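PDB 4OXI: enterobactin synthetase component F-related protein from Vibrio cholerae serotype O1, which probably activates glycine with ATP as an adenylation-domain ligase, binding glycyl-adenosine-5'-phosphate, in a lipopolysaccharide modification pathway related to nonribosomal peptide synthetases. Local coordinates for residues L268-H271 / D272-S276; L239-Y242 / I243-D247; F250-N253 / A254-V258; T52-S55 / I56-I60; I102-R106 / D107-Y111. All blocks are in the same frame, centred on the assembly; numbering follows the deposited sequence.

Contact 1: residues L268-H271 / D272-S276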
loop_
_atom_site.group_PDB
_atom_site.type_symbol
_atom_site.label_atom_id
_atom_site.label_comp_id
_atom_site.label_asym_id
_atom_site.label_seq_id
_atom_site.Cartn_x
_atom_site.Cartn_y
_atom_site.Cartn_z
ATOM N N LEU A 268 1.127 2.035 1.571
ATOM C CA LEU A 268 1.487 2.699 2.831
ATOM C C LEU A 268 2.752 2.103 3.435
ATOM O O LEU A 268 3.497 2.802 4.130
ATOM C CB LEU A 268 0.357 2.621 3.853
ATOM C CG LEU A 268 -0.961 3.323 3.491
ATOM C CD1 LEU A 268 -1.832 3.465 4.736
ATOM C CD2 LEU A 268 -0.711 4.689 2.866
ATOM N N SER A 269 3.018 0.826 3.163
ATOM C CA SER A 269 4.200 0.196 3.731
ATOM C C SER A 269 5.442 0.737 3.043
ATOM O O SER A 269 6.504 0.824 3.649
ATOM C CB SER A 269 4.152 -1.319 3.585
ATOM O OG SER A 269 4.186 -1.680 2.215
ATOM N N VAL A 270 5.303 1.103 1.778
ATOM C CA VAL A 270 6.402 1.711 1.039
ATOM C C VAL A 270 6.795 3.036 1.666
ATOM O O VAL A 270 7.973 3.349 1.816
ATOM C CB VAL A 270 6.008 1.958 -0.417
ATOM C CG1 VAL A 270 7.136 2.687 -1.153
ATOM C CG2 VAL A 270 5.678 0.628 -1.082
ATOM N N HIS A 271 5.799 3.818 2.049
ATOM C CA HIS A 271 6.064 5.047 2.790
ATOM C C HIS A 271 6.853 4.737 4.078
ATOM O O HIS A 271 7.933 5.298 4.292
ATOM C CB HIS A 271 4.740 5.748 3.077
ATOM C CG HIS A 271 4.813 6.795 4.143
ATOM N ND1 HIS A 271 4.610 8.134 3.883
ATOM C CD2 HIS A 271 5.016 6.699 5.479
ATOM C CE1 HIS A 271 4.702 8.817 5.008
ATOM N NE2 HIS A 271 4.941 7.972 5.992
ATOM N N ASP A 272 6.326 3.842 4.918
ATOM C CA ASP A 272 6.970 3.502 6.194
ATOM C C ASP A 272 8.447 3.185 5.990
ATOM O O ASP A 272 9.325 3.739 6.670
ATOM C CB ASP A 272 6.312 2.265 6.851
ATOM C CG ASP A 272 4.798 2.424 7.082
ATOM O OD1 ASP A 272 4.326 3.572 7.278
ATOM O OD2 ASP A 272 4.070 1.385 7.085
ATOM N N ILE A 273 8.710 2.284 5.047
ATOM C CA ILE A 273 10.056 1.753 4.821
ATOM C C ILE A 273 11.050 2.809 4.345
ATOM O O ILE A 273 12.163 2.900 4.865
ATOM C CB ILE A 273 10.029 0.585 3.801
ATOM C CG1 ILE A 273 9.262 -0.608 4.367
ATOM C CG2 ILE A 273 11.427 0.157 3.430
ATOM C CD1 ILE A 273 9.193 -1.801 3.407
ATOM N N PHE A 274 10.671 3.610 3.353
ATOM C CA PHE A 274 11.640 4.536 2.775
ATOM C C PHE A 274 11.727 5.865 3.507
ATOM O O PHE A 274 12.774 6.517 3.475
ATOM C CB PHE A 274 11.427 4.678 1.262
ATOM C CG PHE A 274 11.749 3.418 0.526
ATOM C CD1 PHE A 274 13.072 3.088 0.261
ATOM C CD2 PHE A 274 10.746 2.533 0.156
ATOM C CE1 PHE A 274 13.386 1.912 -0.379
ATOM C CE2 PHE A 274 11.053 1.353 -0.489
ATOM C CZ PHE A 274 12.373 1.039 -0.759
ATOM N N TYR A 275 10.637 6.239 4.179
ATOM C CA TYR A 275 10.630 7.378 5.093
ATOM C C TYR A 275 11.627 7.106 6.214
ATOM O O TYR A 275 12.420 7.967 6.585
ATOM C CB TYR A 275 9.254 7.485 5.719
ATOM C CG TYR A 275 8.883 8.799 6.367
ATOM C CD1 TYR A 275 9.564 9.986 6.085
ATOM C CD2 TYR A 275 7.813 8.853 7.242
ATOM C CE1 TYR A 275 9.170 11.196 6.676
ATOM C CE2 TYR A 275 7.419 10.029 7.823
ATOM C CZ TYR A 275 8.095 11.198 7.547
ATOM O OH TYR A 275 7.655 12.342 8.171
ATOM N N SER A 276 11.579 5.903 6.772
ATOM C CA SER A 276 12.511 5.571 7.838
ATOM C C SER A 276 13.943 5.550 7.300
ATOM O O SER A 276 14.869 6.049 7.932
ATOM C CB SER A 276 12.160 4.219 8.462
ATOM O OG SER A 276 13.133 3.859 9.438
#

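Contact 2: residues L239-Y242 / I243-D247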
loop_
_atom_site.group_PDB
_atom_site.type_symbol
_atom_site.label_atom_id
_atom_site.label_comp_id
_atom_site.label_asym_id
_atom_site.label_seq_id
_atom_site.Cartn_x
_atom_site.Cartn_y
_atom_site.Cartn_z
ATOM N N LEU A 239 8.568 7.118 -7.087
ATOM C CA LEU A 239 8.824 6.888 -5.663
ATOM C C LEU A 239 9.707 7.970 -5.062
ATOM O O LEU A 239 9.497 8.389 -3.912
ATOM C CB LEU A 239 9.491 5.520 -5.467
ATOM C CG LEU A 239 10.108 5.199 -4.102
ATOM C CD1 LEU A 239 9.049 5.268 -3.004
ATOM C CD2 LEU A 239 10.786 3.820 -4.121
ATOM N N HIS A 240 10.715 8.399 -5.826
ATOM C CA HIS A 240 11.669 9.413 -5.347
ATOM C C HIS A 240 10.971 10.744 -5.171
ATOM O O HIS A 240 11.233 11.465 -4.215
ATOM C CB HIS A 240 12.849 9.558 -6.313
ATOM C CG HIS A 240 13.859 8.461 -6.191
ATOM N ND1 HIS A 240 14.601 8.005 -7.259
ATOM C CD2 HIS A 240 14.247 7.724 -5.124
ATOM C CE1 HIS A 240 15.405 7.041 -6.856
ATOM N NE2 HIS A 240 15.218 6.855 -5.563
ATOM N N CYS A 241 10.068 11.070 -6.092
ATOM C CA CYS A 241 9.280 12.283 -5.927
ATOM C C CYS A 241 8.478 12.260 -4.616
ATOM O O CYS A 241 8.549 13.207 -3.832
ATOM C CB CYS A 241 8.362 12.523 -7.129
ATOM S SG CYS A 241 7.335 14.017 -6.934
ATOM N N TYR A 242 7.736 11.180 -4.361
ATOM C CA TYR A 242 6.941 11.104 -3.131
ATOM C C TYR A 242 7.773 11.230 -1.877
ATOM O O TYR A 242 7.483 12.056 -1.022
ATOM C CB TYR A 242 6.141 9.805 -3.021
ATOM C CG TYR A 242 5.444 9.717 -1.680
ATOM C CD1 TYR A 242 4.286 10.443 -1.437
ATOM C CD2 TYR A 242 5.949 8.932 -0.648
ATOM C CE1 TYR A 242 3.634 10.379 -0.213
ATOM C CE2 TYR A 242 5.299 8.859 0.598
ATOM C CZ TYR A 242 4.144 9.585 0.802
ATOM O OH TYR A 242 3.491 9.531 2.020
ATOM N N ILE A 243 8.792 10.390 -1.754
ATOM C CA ILE A 243 9.647 10.417 -0.573
ATOM C C ILE A 243 10.264 11.803 -0.331
ATOM O O ILE A 243 10.279 12.288 0.809
ATOM C CB ILE A 243 10.759 9.373 -0.671
ATOM C CG1 ILE A 243 10.161 7.965 -0.749
ATOM C CG2 ILE A 243 11.659 9.465 0.539
ATOM C CD1 ILE A 243 9.339 7.605 0.487
ATOM N N SER A 244 10.760 12.442 -1.393
ATOM C CA SER A 244 11.350 13.781 -1.239
ATOM C C SER A 244 10.323 14.809 -0.744
ATOM O O SER A 244 10.665 15.673 0.052
ATOM C CB SER A 244 11.993 14.275 -2.535
ATOM O OG SER A 244 10.992 14.753 -3.412
ATOM N N GLN A 245 9.071 14.712 -1.195
ATOM C CA GLN A 245 8.037 15.635 -0.718
ATOM C C GLN A 245 7.816 15.455 0.772
ATOM O O GLN A 245 7.793 16.425 1.531
ATOM C CB GLN A 245 6.694 15.425 -1.426
ATOM C CG GLN A 245 6.718 15.512 -2.940
ATOM C CD GLN A 245 7.230 16.848 -3.465
ATOM O OE1 GLN A 245 7.103 17.884 -2.804
ATOM N NE2 GLN A 245 7.805 16.826 -4.668
ATOM N N ILE A 246 7.648 14.207 1.197
ATOM C CA ILE A 246 7.320 13.943 2.595
ATOM C C ILE A 246 8.509 14.260 3.519
ATOM O O ILE A 246 8.343 14.814 4.610
ATOM C CB ILE A 246 6.759 12.507 2.772
ATOM C CG1 ILE A 246 5.670 12.498 3.834
ATOM C CG2 ILE A 246 7.848 11.479 3.035
ATOM C CD1 ILE A 246 4.322 12.864 3.255
ATOM N N ASP A 247 9.715 13.957 3.053
ATOM C CA ASP A 247 10.907 14.247 3.830
ATOM C C ASP A 247 11.117 15.756 4.053
ATOM O O ASP A 247 11.585 16.171 5.111
ATOM C CB ASP A 247 12.129 13.639 3.168
ATOM C CG ASP A 247 13.416 14.160 3.759
ATOM O OD1 ASP A 247 13.673 13.863 4.946
ATOM O OD2 ASP A 247 14.167 14.858 3.039
#

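Contact 3: residues F250-N253 / A254-V258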
loop_
_atom_site.group_PDB
_atom_site.type_symbol
_atom_site.label_atom_id
_atom_site.label_comp_id
_atom_site.label_asym_id
_atom_site.label_seq_id
_atom_site.Cartn_x
_atom_site.Cartn_y
_atom_site.Cartn_z
ATOM N N PHE A 250 7.919 17.021 6.352
ATOM C CA PHE A 250 7.931 16.444 7.693
ATOM C C PHE A 250 9.219 15.667 7.942
ATOM O O PHE A 250 9.203 14.435 8.024
ATOM C CB PHE A 250 6.731 15.518 7.872
ATOM C CG PHE A 250 5.433 16.140 7.465
ATOM C CD1 PHE A 250 4.778 17.015 8.312
ATOM C CD2 PHE A 250 4.875 15.854 6.234
ATOM C CE1 PHE A 250 3.585 17.594 7.940
ATOM C CE2 PHE A 250 3.679 16.426 5.848
ATOM C CZ PHE A 250 3.032 17.302 6.700
ATOM N N PRO A 251 10.340 16.387 8.082
ATOM C CA PRO A 251 11.634 15.711 8.233
ATOM C C PRO A 251 11.749 14.953 9.550
ATOM O O PRO A 251 11.285 15.433 10.584
ATOM C CB PRO A 251 12.640 16.869 8.188
ATOM C CG PRO A 251 11.860 18.066 8.673
ATOM C CD PRO A 251 10.450 17.854 8.183
ATOM N N LEU A 252 12.359 13.772 9.509
ATOM C CA LEU A 252 12.611 13.009 10.724
ATOM C C LEU A 252 14.082 13.118 11.050
ATOM O O LEU A 252 14.859 13.608 10.246
ATOM C CB LEU A 252 12.286 11.529 10.507
ATOM C CG LEU A 252 10.875 11.185 10.033
ATOM C CD1 LEU A 252 10.670 9.657 9.920
ATOM C CD2 LEU A 252 9.876 11.812 10.973
ATOM N N ASN A 253 14.470 12.631 12.217
ATOM C CA ASN A 253 15.883 12.476 12.538
ATOM C C ASN A 253 16.153 11.024 12.930
ATOM O O ASN A 253 15.216 10.245 13.126
ATOM C CB ASN A 253 16.265 13.401 13.692
ATOM C CG ASN A 253 15.421 13.153 14.907
ATOM O OD1 ASN A 253 15.649 12.191 15.626
ATOM N ND2 ASN A 253 14.404 13.992 15.123
ATOM N N ALA A 254 17.426 10.675 13.089
ATOM C CA ALA A 254 17.824 9.309 13.398
ATOM C C ALA A 254 17.311 8.795 14.741
ATOM O O ALA A 254 17.447 7.606 15.034
ATOM C CB ALA A 254 19.354 9.174 13.336
ATOM N N GLN A 255 16.737 9.665 15.569
ATOM C CA GLN A 255 16.233 9.200 16.860
ATOM C C GLN A 255 14.773 8.790 16.749
ATOM O O GLN A 255 14.187 8.292 17.711
ATOM C CB GLN A 255 16.410 10.268 17.951
ATOM C CG GLN A 255 17.832 10.805 18.057
ATOM C CD GLN A 255 18.878 9.720 17.883
ATOM O OE1 GLN A 255 18.809 8.662 18.514
ATOM N NE2 GLN A 255 19.851 9.974 17.016
ATOM N N ASP A 256 14.186 8.997 15.573
ATOM C CA ASP A 256 12.778 8.672 15.374
ATOM C C ASP A 256 12.561 7.154 15.281
ATOM O O ASP A 256 13.460 6.414 14.862
ATOM C CB ASP A 256 12.234 9.380 14.128
ATOM C CG ASP A 256 11.824 10.840 14.406
ATOM O OD1 ASP A 256 11.060 11.068 15.365
ATOM O OD2 ASP A 256 12.252 11.759 13.665
ATOM N N ARG A 257 11.375 6.707 15.699
ATOM C CA ARG A 257 10.979 5.301 15.618
ATOM C C ARG A 257 9.710 5.227 14.805
ATOM O O ARG A 257 8.680 5.772 15.199
ATOM C CB ARG A 257 10.713 4.725 17.010
ATOM C CG ARG A 257 11.946 4.701 17.906
ATOM C CD ARG A 257 11.632 4.045 19.247
ATOM N NE ARG A 257 12.844 3.850 20.032
ATOM C CZ ARG A 257 12.927 3.053 21.092
ATOM N NH1 ARG A 257 11.866 2.363 21.511
ATOM N NH2 ARG A 257 14.074 2.947 21.731
ATOM N N VAL A 258 9.794 4.561 13.660
ATOM C CA VAL A 258 8.718 4.579 12.695
ATOM C C VAL A 258 7.943 3.273 12.699
ATOM O O VAL A 258 8.525 2.191 12.573
ATOM C CB VAL A 258 9.271 4.825 11.291
ATOM C CG1 VAL A 258 8.138 4.845 10.272
ATOM C CG2 VAL A 258 10.042 6.138 11.272
#

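Contact 4: residues T52-S55 / I56-I60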
loop_
_atom_site.group_PDB
_atom_site.type_symbol
_atom_site.label_atom_id
_atom_site.label_comp_id
_atom_site.label_asym_id
_atom_site.label_seq_id
_atom_site.Cartn_x
_atom_site.Cartn_y
_atom_site.Cartn_z
ATOM N N THR A 52 17.389 12.243 -4.135
ATOM C CA THR A 52 16.721 11.447 -3.100
ATOM C C THR A 52 17.458 10.140 -2.846
ATOM O O THR A 52 17.681 9.747 -1.705
ATOM C CB THR A 52 15.265 11.115 -3.468
ATOM O OG1 THR A 52 14.541 12.325 -3.712
ATOM C CG2 THR A 52 14.589 10.351 -2.328
ATOM N N ARG A 53 17.835 9.461 -3.919
ATOM C CA ARG A 53 18.653 8.273 -3.775
ATOM C C ARG A 53 19.957 8.599 -3.043
ATOM O O ARG A 53 20.424 7.810 -2.212
ATOM C CB ARG A 53 18.940 7.669 -5.139
ATOM C CG ARG A 53 19.841 6.472 -5.080
ATOM C CD ARG A 53 19.777 5.675 -6.371
ATOM N NE ARG A 53 20.261 4.339 -6.096
ATOM C CZ ARG A 53 19.489 3.262 -5.997
ATOM N NH1 ARG A 53 20.043 2.104 -5.705
ATOM N NH2 ARG A 53 18.186 3.332 -6.215
ATOM N N HIS A 54 20.540 9.766 -3.330
ATOM C CA HIS A 54 21.786 10.151 -2.657
ATOM C C HIS A 54 21.571 10.326 -1.166
ATOM O O HIS A 54 22.392 9.900 -0.366
ATOM C CB HIS A 54 22.375 11.447 -3.222
ATOM C CG HIS A 54 23.557 11.945 -2.450
ATOM N ND1 HIS A 54 24.829 11.434 -2.620
ATOM C CD2 HIS A 54 23.658 12.890 -1.483
ATOM C CE1 HIS A 54 25.663 12.051 -1.800
ATOM N NE2 HIS A 54 24.979 12.942 -1.102
ATOM N N SER A 55 20.462 10.962 -0.802
ATOM C CA SER A 55 20.130 11.154 0.598
ATOM C C SER A 55 19.970 9.821 1.322
ATOM O O SER A 55 20.353 9.693 2.482
ATOM C CB SER A 55 18.840 11.953 0.729
ATOM O OG SER A 55 18.960 13.192 0.075
ATOM N N ILE A 56 19.399 8.833 0.640
ATOM C CA ILE A 56 19.215 7.529 1.254
ATOM C C ILE A 56 20.563 6.858 1.482
ATOM O O ILE A 56 20.826 6.338 2.574
ATOM C CB ILE A 56 18.275 6.619 0.420
ATOM C CG1 ILE A 56 16.823 7.029 0.636
ATOM C CG2 ILE A 56 18.451 5.172 0.808
ATOM C CD1 ILE A 56 15.841 6.355 -0.307
ATOM N N LEU A 57 21.423 6.872 0.467
ATOM C CA LEU A 57 22.752 6.281 0.618
ATOM C C LEU A 57 23.560 6.979 1.717
ATOM O O LEU A 57 24.257 6.323 2.490
ATOM C CB LEU A 57 23.508 6.302 -0.703
ATOM C CG LEU A 57 22.868 5.471 -1.810
ATOM C CD1 LEU A 57 23.772 5.405 -3.019
ATOM C CD2 LEU A 57 22.568 4.080 -1.294
ATOM N N ALA A 58 23.455 8.303 1.797
ATOM C CA ALA A 58 24.164 9.056 2.836
ATOM C C ALA A 58 23.650 8.699 4.233
ATOM O O ALA A 58 24.440 8.516 5.151
ATOM C CB ALA A 58 24.049 10.566 2.588
ATOM N N ALA A 59 22.326 8.606 4.380
ATOM C CA ALA A 59 21.704 8.233 5.650
ATOM C C ALA A 59 22.188 6.880 6.168
ATOM O O ALA A 59 22.404 6.706 7.369
ATOM C CB ALA A 59 20.183 8.241 5.520
ATOM N N ILE A 60 22.358 5.924 5.260
ATOM C CA ILE A 60 22.852 4.607 5.627
ATOM C C ILE A 60 24.271 4.715 6.193
ATOM O O ILE A 60 24.588 4.109 7.218
ATOM C CB ILE A 60 22.837 3.649 4.417
ATOM C CG1 ILE A 60 21.396 3.380 3.981
ATOM C CG2 ILE A 60 23.537 2.347 4.749
ATOM C CD1 ILE A 60 21.291 2.565 2.708
#

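Contact 5: residues I102-R106 / D107-Y111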
loop_
_atom_site.group_PDB
_atom_site.type_symbol
_atom_site.label_atom_id
_atom_site.label_comp_id
_atom_site.label_asym_id
_atom_site.label_seq_id
_atom_site.Cartn_x
_atom_site.Cartn_y
_atom_site.Cartn_z
ATOM N N ILE A 102 8.113 -11.255 -3.425
ATOM C CA ILE A 102 8.431 -11.424 -2.016
ATOM C C ILE A 102 7.296 -12.112 -1.280
ATOM O O ILE A 102 6.233 -11.525 -1.100
ATOM C CB ILE A 102 8.749 -10.070 -1.357
ATOM C CG1 ILE A 102 9.873 -9.367 -2.137
ATOM C CG2 ILE A 102 9.137 -10.275 0.109
ATOM C CD1 ILE A 102 10.457 -8.185 -1.426
ATOM N N LEU A 103 7.525 -13.362 -0.880
ATOM C CA LEU A 103 6.502 -14.188 -0.236
ATOM C C LEU A 103 6.562 -13.987 1.281
ATOM O O LEU A 103 5.552 -14.057 1.990
ATOM C CB LEU A 103 6.733 -15.671 -0.578
ATOM C CG LEU A 103 5.685 -16.709 -0.147
ATOM C CD1 LEU A 103 4.393 -16.544 -0.935
ATOM C CD2 LEU A 103 6.237 -18.126 -0.318
ATOM N N SER A 104 7.765 -13.744 1.771
ATOM C CA SER A 104 7.986 -13.442 3.178
ATOM C C SER A 104 7.163 -12.226 3.589
ATOM O O SER A 104 7.047 -11.266 2.815
ATOM C CB SER A 104 9.469 -13.155 3.391
ATOM O OG SER A 104 9.668 -12.554 4.659
ATOM N N VAL A 105 6.585 -12.264 4.789
ATOM C CA VAL A 105 5.853 -11.118 5.329
ATOM C C VAL A 105 6.191 -10.854 6.799
ATOM O O VAL A 105 6.416 -11.793 7.557
ATOM C CB VAL A 105 4.317 -11.293 5.185
ATOM C CG1 VAL A 105 3.922 -11.284 3.716
ATOM C CG2 VAL A 105 3.851 -12.579 5.870
ATOM N N ARG A 106 6.232 -9.572 7.181
ATOM C CA ARG A 106 6.481 -9.143 8.568
ATOM C C ARG A 106 7.652 -9.862 9.185
ATOM O O ARG A 106 7.607 -10.287 10.340
ATOM C CB ARG A 106 5.228 -9.297 9.442
ATOM C CG ARG A 106 4.145 -8.290 9.030
ATOM C CD ARG A 106 2.893 -8.317 9.886
ATOM N NE ARG A 106 1.839 -7.587 9.181
ATOM C CZ ARG A 106 1.737 -6.259 9.140
ATOM N NH1 ARG A 106 2.610 -5.490 9.795
ATOM N NH2 ARG A 106 0.750 -5.702 8.446
ATOM N N ASP A 107 8.699 -10.001 8.387
ATOM C CA ASP A 107 9.840 -10.803 8.761
ATOM C C ASP A 107 11.084 -10.157 8.154
ATOM O O ASP A 107 10.994 -9.464 7.129
ATOM C CB ASP A 107 9.658 -12.216 8.211
ATOM C CG ASP A 107 10.792 -13.149 8.609
ATOM O OD1 ASP A 107 10.647 -13.841 9.642
ATOM O OD2 ASP A 107 11.831 -13.188 7.902
ATOM N N LEU A 108 12.234 -10.383 8.777
ATOM C CA LEU A 108 13.489 -9.794 8.324
ATOM C C LEU A 108 13.735 -9.988 6.827
ATOM O O LEU A 108 14.219 -9.076 6.140
ATOM C CB LEU A 108 14.642 -10.416 9.104
ATOM C CG LEU A 108 16.043 -10.178 8.545
ATOM C CD1 LEU A 108 16.406 -8.700 8.685
ATOM C CD2 LEU A 108 17.062 -11.078 9.260
ATOM N N ALA A 109 13.408 -11.177 6.327
ATOM C CA ALA A 109 13.682 -11.518 4.933
ATOM C C ALA A 109 12.953 -10.583 3.974
ATOM O O ALA A 109 13.505 -10.202 2.955
ATOM C CB ALA A 109 13.312 -12.955 4.662
ATOM N N ALA A 110 11.729 -10.179 4.304
ATOM C CA ALA A 110 10.995 -9.249 3.428
ATOM C C ALA A 110 11.673 -7.888 3.346
ATOM O O ALA A 110 11.823 -7.336 2.248
ATOM C CB ALA A 110 9.557 -9.092 3.889
ATOM N N TYR A 111 12.068 -7.336 4.498
ATOM C CA TYR A 111 12.686 -6.003 4.530
ATOM C C TYR A 111 14.114 -6.020 3.954
ATOM O O TYR A 111 14.538 -5.058 3.321
ATOM C CB TYR A 111 12.617 -5.395 5.954
ATOM C CG TYR A 111 11.178 -5.348 6.422
ATOM C CD1 TYR A 111 10.368 -4.275 6.125
ATOM C CD2 TYR A 111 10.615 -6.423 7.092
ATOM C CE1 TYR A 111 9.025 -4.259 6.505
ATOM C CE2 TYR A 111 9.296 -6.419 7.470
ATOM C CZ TYR A 111 8.506 -5.337 7.175
ATOM O OH TYR A 111 7.188 -5.359 7.562
#

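Contact 1: residues L268-H271 / D272-S276
His271 O takes the amide of Tyr275 in the shortest polar bond here, with Tyr275 N 2.9 Å from it. It is one of four successive i to i+4 bonds along helix 268-279; the Asp272 N to Leu268 O bond is the straightest, with 169° at the hydrogen. The rings of His271 and Tyr275 run side by side in the same direction, both with CG anti to the backbone N. Their centroids lie 4.8 Å apart with planes at 62°, an oblique meeting in which His271 NE2 comes 3.3 Å from Tyr275 CD2. On another side of the helix, Val270 CG1 rests 3.8 Å from Phe274 CD2. The carboxylate of Asp272 folds back over the first turn, at right angles to the His271 ring, and is held by Gln260 through OD2. Helix 268-279 connects parallel strands 257-260 and 282-285 as a beta-alpha-beta crossover, and Leu268 at its start touches the bound glycyl-adenosine-5'-phosphate. His271 ND1 pairs with Tyr242 OH, and Tyr275 OH with Phe250 O. Each ring is thus tied at its polar end as well as packed against the other, which restricts its rotation inside a buried helix face beside the ligand pocket.

Contact 2: residues L239-Y242 / I243-D247
Two successive turns of helix 236-249, which packs against helix 268-279 in the adenylation domain, meet in this contact. Cys241 O is its doubly gripped polar atom: it accepts the amide of Gln245, with N 3.1 Å away, and the hydroxyl of Ser244, with OG at 2.9 Å. The hydroxyl reaches back because Ser244 OG sits between its own backbone N and carbonyl carbon (chi1 79°). It approaches the carbonyl at a C=O...O angle of 123°, tilted from the carbonyl plane, whereas the Gln245 amide comes in at 158°. The Gln245 chain bends at chi2 and brings NE2 to 3.6 Å from Cys241 SG, a weak hydrogen bond to sulfur; Gln245 OE1 is taken by Lys248.

The apolar side of the helix is built from Leu239, Tyr242, Ile243 and Ile246. Leu239 and Ile243 lie side by side, with CD1 of the former 3.7 Å from CG1 of the latter. The Tyr242 ring crosses both isoleucines obliquely: Ile243 CD1 is 3.8 Å from Tyr242 CD2, and Ile246 CD1 is 3.7 Å from Tyr242 OH, at the hydroxyl end. The partner of that hydroxyl is His271, while His240, on a different side, is held through both ring nitrogens, by Tyr118 and Glu213.

The chemistry therefore divides: a serine hydroxyl adds a second bond to a backbone carbonyl already used by the helix, and methyl groups of Ile243 and Ile246 pack along a tyrosine whose polar end is spent on the neighbouring helix.

Contact 3: residues F250-N253 / A254-V258
Asn253 carries its CG between the backbone N and the carbonyl carbon (chi1 57°), and Asp256 turns its CG away from its own carbonyl carbon (chi1 -82°); these two rotations fold both side chains back onto the turn that joins them. Asn253 OD1 then accepts from Gln255 N at 2.8 Å, with the N-H pointing at it at 143°, a somewhat bent bond characteristic of an Asx turn. Asp256 OD2 accepts from Asn253 N, also at 2.8 Å but straighter, and is met on its anti side, out of the carboxylate plane. A backbone bond, Asp256 N to Asn253 O at 2.9 Å, closes the type I beta turn running from Asn253 to Asp256.

Leu252 packs next to these polar groups, crossing Asp256 at about a right angle. Its CB comes 3.2 Å from Asp256 OD2, and its CD1 packs 3.8 Å from Val258 CG2, where strand 257-260 has begun. Tyr275 of helix 268-279 and Val305 of strand 305-308 also touch Leu252.

The turn thus leads from the end of helix 236-249 into strand 257-260, which pairs with strand 282-285. Arg331 forms a salt bridge with Asp256 OD2, and Thr304 bonds to OD1. One carboxylate oxygen consequently serves both a backbone amide and a guanidinium group, which would probably favour the ionised form and fixes the carboxylate against rotation where the strand starts.

Contact 4: residues T52-S55 / I56-I60
Backbone hydrogen bonds carry most of this contact, since Thr52 to Ser55 offer their carbonyls to the amides four residues on within helix 51-62. Leu57 N to Arg53 O, at 3.0 Å, is the straightest at 169°. Ala58 N meets His54 O at 2.9 Å, and Ala59 N meets Ser55 O at the same length; the Ile56 N to Thr52 O bond is more bent, at 151°.

The side-chain contacts are van der Waals approaches of carbon atoms to those carbonyl oxygens. Leu57 CG stands 3.4 Å from Arg53 O, and Ile56 CG1 lies 3.7 Å from Thr52 O. With CG1 anti to its carbonyl carbon (chi1 -77°), Ile56 directs that branch back along the preceding turn. Ala58 CB, 3.5 Å from His54 O, approaches the His54 ring only loosely and obliquely. Ile56 packs on helices 268-279 and 108-119, Leu57 on Leu119 of the latter.

Polar side chains look elsewhere. Arg53 gives a hydrogen bond to Tyr118 O and a cation-pi contact to the Tyr118 ring, and Ser55 OG bonds to Glu51 O.

Regular i to i+4 bonding thus pairs the backbone of this stretch, while its side chains are spent on joining this N-terminal helix to its neighbours, with the arginine charge set against an aromatic ring.

Contact 5: residues I102-R106 / D107-Y111
Ser104 OG meets the first turn of helix 108-119 directly: it lies 3.2 Å from Ala110 N and 3.5 Å from Ala110 CB, with Ala109 CB at 3.7 Å. Having OG anti to its own backbone N (chi1 166°) puts the hydroxyl beside these two small residues. Ile102 adds an apolar touch, its CG2 4.0 Å from Ala110 CB. Farther along the loop, Arg106 CA approaches Tyr111 at the ring's edge, near its plane, with OH 4.0 Å away.

Asp107 is the N-cap of the helix. Its OD2 accepts from Ala109 N at 3.0 Å in a nearly straight bond (171°), the amide meeting OD2 on its anti side, somewhat out of the carboxylate plane; Ala110 N adds a weak bond to Asp107 O. The loop thus links strand 99-102 of the parallel sheet to helix 108-119, a step continuing to strand 123-126 as a beta-alpha-beta crossover. Arg106 makes the bend with positive backbone angles, a left-handed conformation.

An outer layer holds these groups in place. Ser104 OG bonds to Asp151, the other oxygen of Asp107 pairs with Lys72, and Tyr111 OH bonds to Gln260. The extended Arg106 chain carries its guanidinium group to Tyr261 O and to a salt bridge with Asp263.

Along the chain the order is contact 4, contact 5, contact 2, contact 3, contact 1. Contact 1 is central: its helix 268-279 touches contacts 2, 3 and 5, with centres about 10, 12 and 14 Å away. Contacts 2 and 3 adjoin in sequence, so that helix 236-249, the turn, strand 257-260 and helix 268-279 follow one another along the chain, and helix 268-279 packs on helix 236-249 and on the loop after it. Contact 4 leans on contact 2 through Thr52 and Arg53, their centres about 12 Å apart. Contact 5, about 23 Å from contacts 2, 3 and 4, reaches contact 1 through Tyr111 and Ile273. Helices of several chain regions thus converge on the one that opens beside the glycyl-adenosine-5'-phosphate.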